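NADPH-flavin oxidoreductase (Vibrio parahaemolyticus serotype O3:K6, PDB 5UU6) binds flavin mononucleotide and probably uses NADPH to reduce flavins or nitro compounds. Local coordinates at residues Cys83-Gln87 / Leu148-Thr152. Sequence-based numbering, arbitrary orientation.
Sequences CIDYQ and LPQNT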
loop_
_atom_site.group_PDB
_atom_site.type_symbol
_atom_site.label_atom_id
_atom_site.label_comp_id
_atom_site.label_asym_id
_atom_site.label_seq_id
_atom_site.Cartn_x
_atom_site.Cartn_y
_atom_site.Cartn_z
ATOM N N CYS A 83 2.146 -7.021 -8.815
ATOM C CA CYS A 83 2.910 -6.313 -9.821
ATOM C C CYS A 83 2.265 -4.986 -10.156
ATOM O O CYS A 83 1.045 -4.902 -10.273
ATOM C CB CYS A 83 2.994 -7.118 -11.139
ATOM S SG CYS A 83 3.514 -8.843 -10.878
ATOM N N ILE A 84 3.100 -3.968 -10.386
ATOM C CA ILE A 84 2.649 -2.773 -11.100
ATOM C C ILE A 84 2.320 -3.126 -12.544
ATOM O O ILE A 84 3.083 -3.838 -13.221
ATOM C CB ILE A 84 3.751 -1.704 -11.054
ATOM C CG1 ILE A 84 4.000 -1.290 -9.623
ATOM C CG2 ILE A 84 3.360 -0.503 -11.931
ATOM C CD1 ILE A 84 5.224 -0.359 -9.504
ATOM N N ASP A 85 1.204 -2.611 -13.055
ATOM C CA ASP A 85 0.794 -2.943 -14.423
ATOM C C ASP A 85 0.314 -1.674 -15.122
ATOM O O ASP A 85 -0.802 -1.210 -14.862
ATOM C CB ASP A 85 -0.292 -4.031 -14.438
ATOM C CG ASP A 85 -0.541 -4.614 -15.842
ATOM O OD1 ASP A 85 -0.284 -3.919 -16.861
ATOM O OD2 ASP A 85 -1.042 -5.761 -15.935
ATOM N N TYR A 86 1.168 -1.109 -15.984
ATOM C CA TYR A 86 0.759 -0.138 -16.992
ATOM C C TYR A 86 0.728 -0.755 -18.392
ATOM O O TYR A 86 0.596 -0.036 -19.389
ATOM C CB TYR A 86 1.668 1.099 -16.951
ATOM C CG TYR A 86 1.433 1.878 -15.665
ATOM C CD1 TYR A 86 0.373 2.743 -15.559
ATOM C CD2 TYR A 86 2.262 1.700 -14.545
ATOM C CE1 TYR A 86 0.135 3.435 -14.382
ATOM C CE2 TYR A 86 2.022 2.376 -13.349
ATOM C CZ TYR A 86 0.969 3.245 -13.275
ATOM O OH TYR A 86 0.702 3.936 -12.093
ATOM N N GLN A 87 0.859 -2.080 -18.487
ATOM C CA GLN A 87 0.796 -2.715 -19.792
ATOM C C GLN A 87 -0.635 -2.848 -20.291
ATOM O O GLN A 87 -0.866 -2.736 -21.501
ATOM C CB GLN A 87 1.494 -4.073 -19.772
ATOM C CG GLN A 87 1.470 -4.817 -21.135
ATOM C CD GLN A 87 1.941 -3.981 -22.317
ATOM O OE1 GLN A 87 1.205 -3.794 -23.266
ATOM N NE2 GLN A 87 3.175 -3.496 -22.272
ATOM N N LEU A 148 6.781 -11.321 -17.474
ATOM C CA LEU A 148 6.150 -10.001 -17.463
ATOM C C LEU A 148 6.579 -9.182 -18.682
ATOM O O LEU A 148 7.764 -9.169 -19.035
ATOM C CB LEU A 148 6.506 -9.244 -16.196
ATOM C CG LEU A 148 6.201 -9.971 -14.893
ATOM C CD1 LEU A 148 6.622 -9.052 -13.772
ATOM C CD2 LEU A 148 4.708 -10.271 -14.826
ATOM N N PRO A 149 5.644 -8.481 -19.327
ATOM C CA PRO A 149 5.998 -7.563 -20.413
ATOM C C PRO A 149 6.577 -6.248 -19.892
ATOM O O PRO A 149 6.686 -5.995 -18.696
ATOM C CB PRO A 149 4.655 -7.318 -21.107
ATOM C CG PRO A 149 3.654 -7.393 -19.990
ATOM C CD PRO A 149 4.198 -8.470 -19.048
ATOM N N GLN A 150 6.956 -5.401 -20.836
ATOM C CA GLN A 150 7.290 -4.023 -20.528
ATOM C C GLN A 150 6.118 -3.328 -19.842
ATOM O O GLN A 150 4.954 -3.725 -19.988
ATOM C CB GLN A 150 7.679 -3.296 -21.824
ATOM C CG GLN A 150 9.003 -3.785 -22.411
ATOM C CD GLN A 150 10.158 -3.643 -21.421
ATOM O OE1 GLN A 150 10.592 -4.624 -20.812
ATOM N NE2 GLN A 150 10.641 -2.423 -21.245
ATOM N N ASN A 151 6.438 -2.301 -19.053
ATOM C CA ASN A 151 5.460 -1.501 -18.306
ATOM C C ASN A 151 4.846 -2.251 -17.132
ATOM O O ASN A 151 3.826 -1.822 -16.598
ATOM C CB ASN A 151 4.326 -0.970 -19.210
ATOM C CG ASN A 151 4.768 0.174 -20.118
ATOM O OD1 ASN A 151 5.956 0.481 -20.235
ATOM N ND2 ASN A 151 3.795 0.829 -20.747
ATOM N N THR A 152 5.421 -3.381 -16.726
ATOM C CA THR A 152 5.021 -4.085 -15.508
ATOM C C THR A 152 6.283 -4.397 -14.708
ATOM O O THR A 152 7.382 -4.459 -15.268
ATOM C CB THR A 152 4.257 -5.390 -15.805
ATOM O OG1 THR A 152 5.151 -6.333 -16.416
ATOM C CG2 THR A 152 3.154 -5.144 -16.769
#
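Asp85 and Thr152 face each other as an antiparallel, non-hydrogen-bonded pair with their CA atoms 4.5 Å apart, where strand 78-85 ends and strand 152-161 begins. One backbone bond closes this end of the sheet: Tyr86 N donates to Asn151 O at 2.8 Å, with an N-H...O angle of 156°. On the other side of the pair, Thr152 CA-H approaches Ile84 O, CA to O 3.0 Å, a CA-H...O contact.

The side chains of Asp85 and Thr152 run side by side in the same direction, and the methyl CG2 of Thr152 lies against both Asp85 OD1 and Gln87 CB. Asp85 OD1 also accepts from Arg88 N at the start of helix 87-92, with a weak bond from Gln87 N. Gln87 carries the largest share of the contact. With CG anti to the backbone N (chi1 -180°) and the chain bent at chi2, it crosses the Pro149 side chain at an angle, Gln87 CG lying 3.6 Å from Pro149 CG, and brings its amide to the turn. Gln87 NE2 donates to Gln150 O at 2.9 Å in a nearly straight bond (171°); the acceptor lies in the amide plane of Gln87, whereas the donor stands above the carbonyl plane of Gln150. Gln87 OE1 is hydrogen-bonded to Ser91 OG, which gives the amide a second hold.

Pro149-Thr152 form a type II turn, with Asn151 at positive phi; Thr152 OG1 closes it by bonding to Pro149 O at 2.8 Å. Tyr184 of the second subunit packs on Gln87 and Pro149 and hydrogen-bonds through its hydroxyl to Asp85 OD2, which also bonds Ser50 OG. Gln150 O and Asn151 O thus receive one side-chain N-H, from Gln87, and one backbone N-H, from Tyr86 at the N-cap of helix 87-92, tying the entry into strand 152-161 to its sheet neighbour at the dimer interface.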